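Local coordinates for protein prolyl-ACP dehydrogenase (Oscillatoria sp., PDB 4IRN) that probably oxidises the prolyl group carried on an acyl carrier protein, using FAD, in the biosynthesis of the cyanotoxin anatoxin-a, at residues F206-T220 with L262-H274. Numbering follows the deposited sequence.
Sequences FATIDPSLGKEGLTT and LGEEGTGLAIFNH
Phe-206 and Phe-272 form an edge-to-face (T-shaped) aromatic pair on the more closely packed side of this contact. The ring planes stand at 84° and the centroids are 5.4 Å apart. CD1 of Phe-272 lies over the centre of one face of the Phe-206 ring. The opposite face carries CG2 of Thr-220, offset toward the rim. At the ring edge, in plane, Phe-206 CE2 is 3.3 Å from Gly-268 O. With its CG anti to the backbone N (chi1 -175°), the ring of Phe-272 reaches this face of Phe-206.

Next to the rings, Thr-220 OG1 faces Gly-268 CA and lies 3.7 Å from Ile-271 CD1. Backbone packing is close here, with the CA atoms of Thr-219 and Gly-268 4.0 Å apart. Gly-268 N donates to Leu-218 O (3.0 Å) from above the carbonyl plane. Thr-219 OG1 sits beside its own backbone N and takes a straighter bond from Gly-266 N (3.2 Å, 159° at the hydrogen). A water joins Thr-220 N to the carbonyls of Leu-262 and Glu-264.

The outer side is looser. Ile-209 CD1 rests 3.6 Å from Glu-265 OE1, the two side chains crossing at about a right angle. The other carboxylate oxygen of Glu-265 is hydrogen-bonded to Tyr-185. Exposed Lys-215 bends its chain, with its CD against CD2 of Leu-269.

Phe-206 also meets the ring of His-160, and both phenylalanines touch Ala-162. His-160 and Ala-162 both bind FAD. The contact thus joins the beta-sheet middle domain to the start of helix 268-282, next to the flavin site of the acyl-CoA dehydrogenase fold.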
loop_
_atom_site.group_PDB
_atom_site.type_symbol
_atom_site.label_atom_id
_atom_site.label_comp_id
_atom_site.label_asym_id
_atom_site.label_seq_id
_atom_site.Cartn_x
_atom_site.Cartn_y
_atom_site.Cartn_z
ATOM N N PHE A 206 11.199 35.476 9.846
ATOM C CA PHE A 206 12.486 34.789 9.947
ATOM C C PHE A 206 13.428 35.353 8.901
ATOM O O PHE A 206 13.180 35.211 7.710
ATOM C CB PHE A 206 12.300 33.260 9.838
ATOM C CG PHE A 206 11.704 32.683 11.104
ATOM C CD1 PHE A 206 10.323 32.639 11.291
ATOM C CD2 PHE A 206 12.522 32.200 12.117
ATOM C CE1 PHE A 206 9.774 32.143 12.483
ATOM C CE2 PHE A 206 11.970 31.689 13.301
ATOM C CZ PHE A 206 10.600 31.661 13.475
ATOM N N ALA A 207 14.467 36.058 9.349
ATOM C CA ALA A 207 15.459 36.720 8.492
ATOM C C ALA A 207 16.901 36.354 8.895
ATOM O O ALA A 207 17.098 35.599 9.846
ATOM C CB ALA A 207 15.259 38.235 8.546
ATOM N N THR A 208 17.903 36.876 8.159
ATOM C CA THR A 208 19.322 36.632 8.439
ATOM C C THR A 208 20.120 37.930 8.597
ATOM O O THR A 208 19.951 38.858 7.804
ATOM C CB THR A 208 19.930 35.589 7.465
ATOM O OG1 THR A 208 21.252 35.248 7.888
ATOM C CG2 THR A 208 19.940 36.046 6.002
ATOM N N ILE A 209 20.966 38.002 9.639
ATOM C CA ILE A 209 21.813 39.180 9.882
ATOM C C ILE A 209 22.995 39.204 8.898
ATOM O O ILE A 209 23.427 40.280 8.478
ATOM C CB ILE A 209 22.255 39.339 11.358
ATOM C CG1 ILE A 209 22.856 38.031 11.928
ATOM C CG2 ILE A 209 21.097 39.854 12.201
ATOM C CD1 ILE A 209 23.857 38.200 13.043
ATOM N N ASP A 210 23.483 38.001 8.514
ATOM C CA ASP A 210 24.557 37.780 7.550
ATOM C C ASP A 210 24.372 36.422 6.871
ATOM O O ASP A 210 24.471 35.396 7.544
ATOM C CB ASP A 210 25.943 37.889 8.212
ATOM C CG ASP A 210 27.136 37.895 7.259
ATOM O OD1 ASP A 210 26.937 38.110 6.031
ATOM O OD2 ASP A 210 28.268 37.705 7.736
ATOM N N PRO A 211 24.126 36.399 5.538
ATOM C CA PRO A 211 23.942 35.113 4.828
ATOM C C PRO A 211 25.157 34.175 4.823
ATOM O O PRO A 211 24.986 32.970 4.635
ATOM C CB PRO A 211 23.544 35.536 3.409
ATOM C CG PRO A 211 23.146 36.984 3.522
ATOM C CD PRO A 211 23.976 37.543 4.616
ATOM N N SER A 212 26.370 34.715 5.049
ATOM C CA SER A 212 27.605 33.935 5.117
ATOM C C SER A 212 27.604 32.995 6.340
ATOM O O SER A 212 28.249 31.943 6.303
ATOM C CB SER A 212 28.811 34.863 5.185
ATOM O OG SER A 212 28.989 35.419 6.477
ATOM N N LEU A 213 26.888 33.389 7.415
ATOM C CA LEU A 213 26.806 32.634 8.660
ATOM C C LEU A 213 25.937 31.396 8.538
ATOM O O LEU A 213 26.128 30.437 9.291
ATOM C CB LEU A 213 26.306 33.528 9.801
ATOM C CG LEU A 213 27.243 34.650 10.286
ATOM C CD1 LEU A 213 26.511 35.584 11.226
ATOM C CD2 LEU A 213 28.505 34.090 10.962
ATOM N N GLY A 214 25.006 31.419 7.592
ATOM C CA GLY A 214 24.072 30.326 7.356
ATOM C C GLY A 214 23.102 30.162 8.510
ATOM O O GLY A 214 22.439 31.126 8.896
ATOM N N LYS A 215 23.064 28.947 9.095
ATOM C CA LYS A 215 22.236 28.556 10.241
ATOM C C LYS A 215 22.423 29.488 11.442
ATOM O O LYS A 215 21.457 29.840 12.120
ATOM C CB LYS A 215 22.595 27.128 10.678
ATOM C CG LYS A 215 21.917 26.022 9.903
ATOM C CD LYS A 215 21.550 24.876 10.848
ATOM C CE LYS A 215 22.476 23.691 10.863
ATOM N NZ LYS A 215 22.537 23.103 12.228
ATOM N N GLU A 216 23.673 29.887 11.691
ATOM C CA GLU A 216 24.047 30.745 12.810
ATOM C C GLU A 216 23.645 32.217 12.629
ATOM O O GLU A 216 23.732 32.987 13.585
ATOM C CB GLU A 216 25.563 30.624 13.140
ATOM C CG GLU A 216 26.194 29.225 13.180
ATOM C CD GLU A 216 25.474 28.081 13.874
ATOM O OE1 GLU A 216 25.104 28.230 15.062
ATOM O OE2 GLU A 216 25.276 27.031 13.221
ATOM N N GLY A 217 23.211 32.587 11.428
ATOM C CA GLY A 217 22.816 33.957 11.114
ATOM C C GLY A 217 21.331 34.252 11.210
ATOM O O GLY A 217 20.940 35.418 11.164
ATOM N N LEU A 218 20.494 33.202 11.340
ATOM C CA LEU A 218 19.031 33.271 11.417
ATOM C C LEU A 218 18.531 34.034 12.648
ATOM O O LEU A 218 18.950 33.736 13.761
ATOM C CB LEU A 218 18.429 31.850 11.379
ATOM C CG LEU A 218 18.054 31.289 9.999
ATOM C CD1 LEU A 218 19.262 30.872 9.235
ATOM C CD2 LEU A 218 17.179 30.075 10.132
ATOM N N THR A 219 17.645 35.028 12.445
ATOM C CA THR A 219 17.087 35.877 13.506
ATOM C C THR A 219 15.594 36.151 13.229
ATOM O O THR A 219 15.206 36.288 12.069
ATOM C CB THR A 219 17.943 37.167 13.651
ATOM O OG1 THR A 219 19.337 36.830 13.672
ATOM C CG2 THR A 219 17.612 37.961 14.903
ATOM N N THR A 220 14.764 36.227 14.299
ATOM C CA THR A 220 13.316 36.477 14.230
ATOM C C THR A 220 12.968 37.925 14.603
ATOM O O THR A 220 13.547 38.478 15.543
ATOM C CB THR A 220 12.559 35.467 15.093
ATOM O OG1 THR A 220 13.159 34.178 14.952
ATOM C CG2 THR A 220 11.068 35.400 14.761
ATOM N N LEU A 262 12.674 39.116 18.261
ATOM C CA LEU A 262 12.389 37.971 19.132
ATOM C C LEU A 262 13.678 37.175 19.335
ATOM O O LEU A 262 14.266 36.690 18.358
ATOM C CB LEU A 262 11.267 37.092 18.546
ATOM C CG LEU A 262 10.620 36.094 19.500
ATOM C CD1 LEU A 262 9.754 36.794 20.530
ATOM C CD2 LEU A 262 9.780 35.110 18.731
ATOM N N GLY A 263 14.138 37.129 20.588
ATOM C CA GLY A 263 15.384 36.483 20.975
ATOM C C GLY A 263 16.614 37.258 20.538
ATOM O O GLY A 263 16.509 38.331 19.936
ATOM N N GLU A 264 17.799 36.711 20.834
ATOM C CA GLU A 264 19.072 37.327 20.457
ATOM C C GLU A 264 19.387 37.037 18.986
ATOM O O GLU A 264 18.700 36.227 18.350
ATOM C CB GLU A 264 20.211 36.806 21.364
ATOM C CG GLU A 264 20.211 37.376 22.777
ATOM C CD GLU A 264 20.489 38.862 22.951
ATOM O OE1 GLU A 264 21.170 39.460 22.084
ATOM O OE2 GLU A 264 20.060 39.420 23.987
ATOM N N GLU A 265 20.428 37.710 18.442
ATOM C CA GLU A 265 20.908 37.495 17.076
ATOM C C GLU A 265 21.440 36.060 16.979
ATOM O O GLU A 265 22.259 35.642 17.811
ATOM C CB GLU A 265 22.036 38.482 16.738
ATOM C CG GLU A 265 21.571 39.850 16.263
ATOM C CD GLU A 265 22.659 40.796 15.780
ATOM O OE1 GLU A 265 23.849 40.407 15.830
ATOM O OE2 GLU A 265 22.325 41.929 15.357
ATOM N N GLY A 266 20.925 35.308 16.006
ATOM C CA GLY A 266 21.333 33.928 15.768
ATOM C C GLY A 266 20.452 32.876 16.405
ATOM O O GLY A 266 20.658 31.687 16.150
ATOM N N THR A 267 19.453 33.300 17.230
ATOM C CA THR A 267 18.508 32.403 17.928
ATOM C C THR A 267 17.361 31.901 17.006
ATOM O O THR A 267 16.652 30.958 17.371
ATOM C CB THR A 267 17.949 33.061 19.229
ATOM O OG1 THR A 267 18.950 33.763 19.970
ATOM C CG2 THR A 267 17.250 32.062 20.165
ATOM N N GLY A 268 17.212 32.527 15.835
ATOM C CA GLY A 268 16.183 32.229 14.838
ATOM C C GLY A 268 15.931 30.770 14.532
ATOM O O GLY A 268 14.786 30.374 14.354
ATOM N N LEU A 269 16.961 29.946 14.470
ATOM C CA LEU A 269 16.847 28.506 14.236
ATOM C C LEU A 269 16.148 27.807 15.420
ATOM O O LEU A 269 15.194 27.042 15.203
ATOM C CB LEU A 269 18.238 27.889 13.949
ATOM C CG LEU A 269 18.296 26.354 13.857
ATOM C CD1 LEU A 269 17.630 25.852 12.597
ATOM C CD2 LEU A 269 19.721 25.852 13.951
ATOM N N ALA A 270 16.633 28.077 16.669
ATOM C CA ALA A 270 16.062 27.529 17.896
ATOM C C ALA A 270 14.573 27.902 18.000
ATOM O O ALA A 270 13.759 27.077 18.422
ATOM C CB ALA A 270 16.821 28.043 19.111
ATOM N N ILE A 271 14.234 29.128 17.576
ATOM C CA ILE A 271 12.867 29.627 17.585
ATOM C C ILE A 271 12.022 28.874 16.548
ATOM O O ILE A 271 10.926 28.438 16.869
ATOM C CB ILE A 271 12.815 31.187 17.439
ATOM C CG1 ILE A 271 13.630 31.876 18.560
ATOM C CG2 ILE A 271 11.373 31.709 17.442
ATOM C CD1 ILE A 271 13.616 33.405 18.564
ATOM N N PHE A 272 12.552 28.689 15.327
ATOM C CA PHE A 272 11.856 27.997 14.241
ATOM C C PHE A 272 11.595 26.523 14.582
ATOM O O PHE A 272 10.489 26.012 14.347
ATOM C CB PHE A 272 12.642 28.129 12.923
ATOM C CG PHE A 272 11.927 27.545 11.727
ATOM C CD1 PHE A 272 10.972 28.283 11.039
ATOM C CD2 PHE A 272 12.213 26.255 11.281
ATOM C CE1 PHE A 272 10.312 27.737 9.936
ATOM C CE2 PHE A 272 11.551 25.715 10.176
ATOM C CZ PHE A 272 10.613 26.462 9.508
ATOM N N ASN A 273 12.641 25.852 15.098
ATOM C CA ASN A 273 12.596 24.448 15.490
ATOM C C ASN A 273 11.671 24.243 16.686
ATOM O O ASN A 273 11.013 23.195 16.769
ATOM C CB ASN A 273 14.008 23.907 15.757
ATOM C CG ASN A 273 14.792 23.516 14.512
ATOM O OD1 ASN A 273 14.232 23.289 13.419
ATOM N ND2 ASN A 273 16.116 23.450 14.652
ATOM N N HIS A 274 11.580 25.267 17.606
ATOM C CA HIS A 274 10.638 25.215 18.725
ATOM C C HIS A 274 9.218 25.427 18.176
ATOM O O HIS A 274 8.288 24.733 18.575
ATOM C CB HIS A 274 10.990 26.287 19.761
ATOM C CG HIS A 274 10.043 26.376 20.913
ATOM N ND1 HIS A 274 8.952 27.232 20.880
ATOM C CD2 HIS A 274 10.025 25.688 22.078
ATOM C CE1 HIS A 274 8.321 27.052 22.029
ATOM N NE2 HIS A 274 8.925 26.132 22.784
HETATM O O HOH W 1 16.255 35.665 16.905
#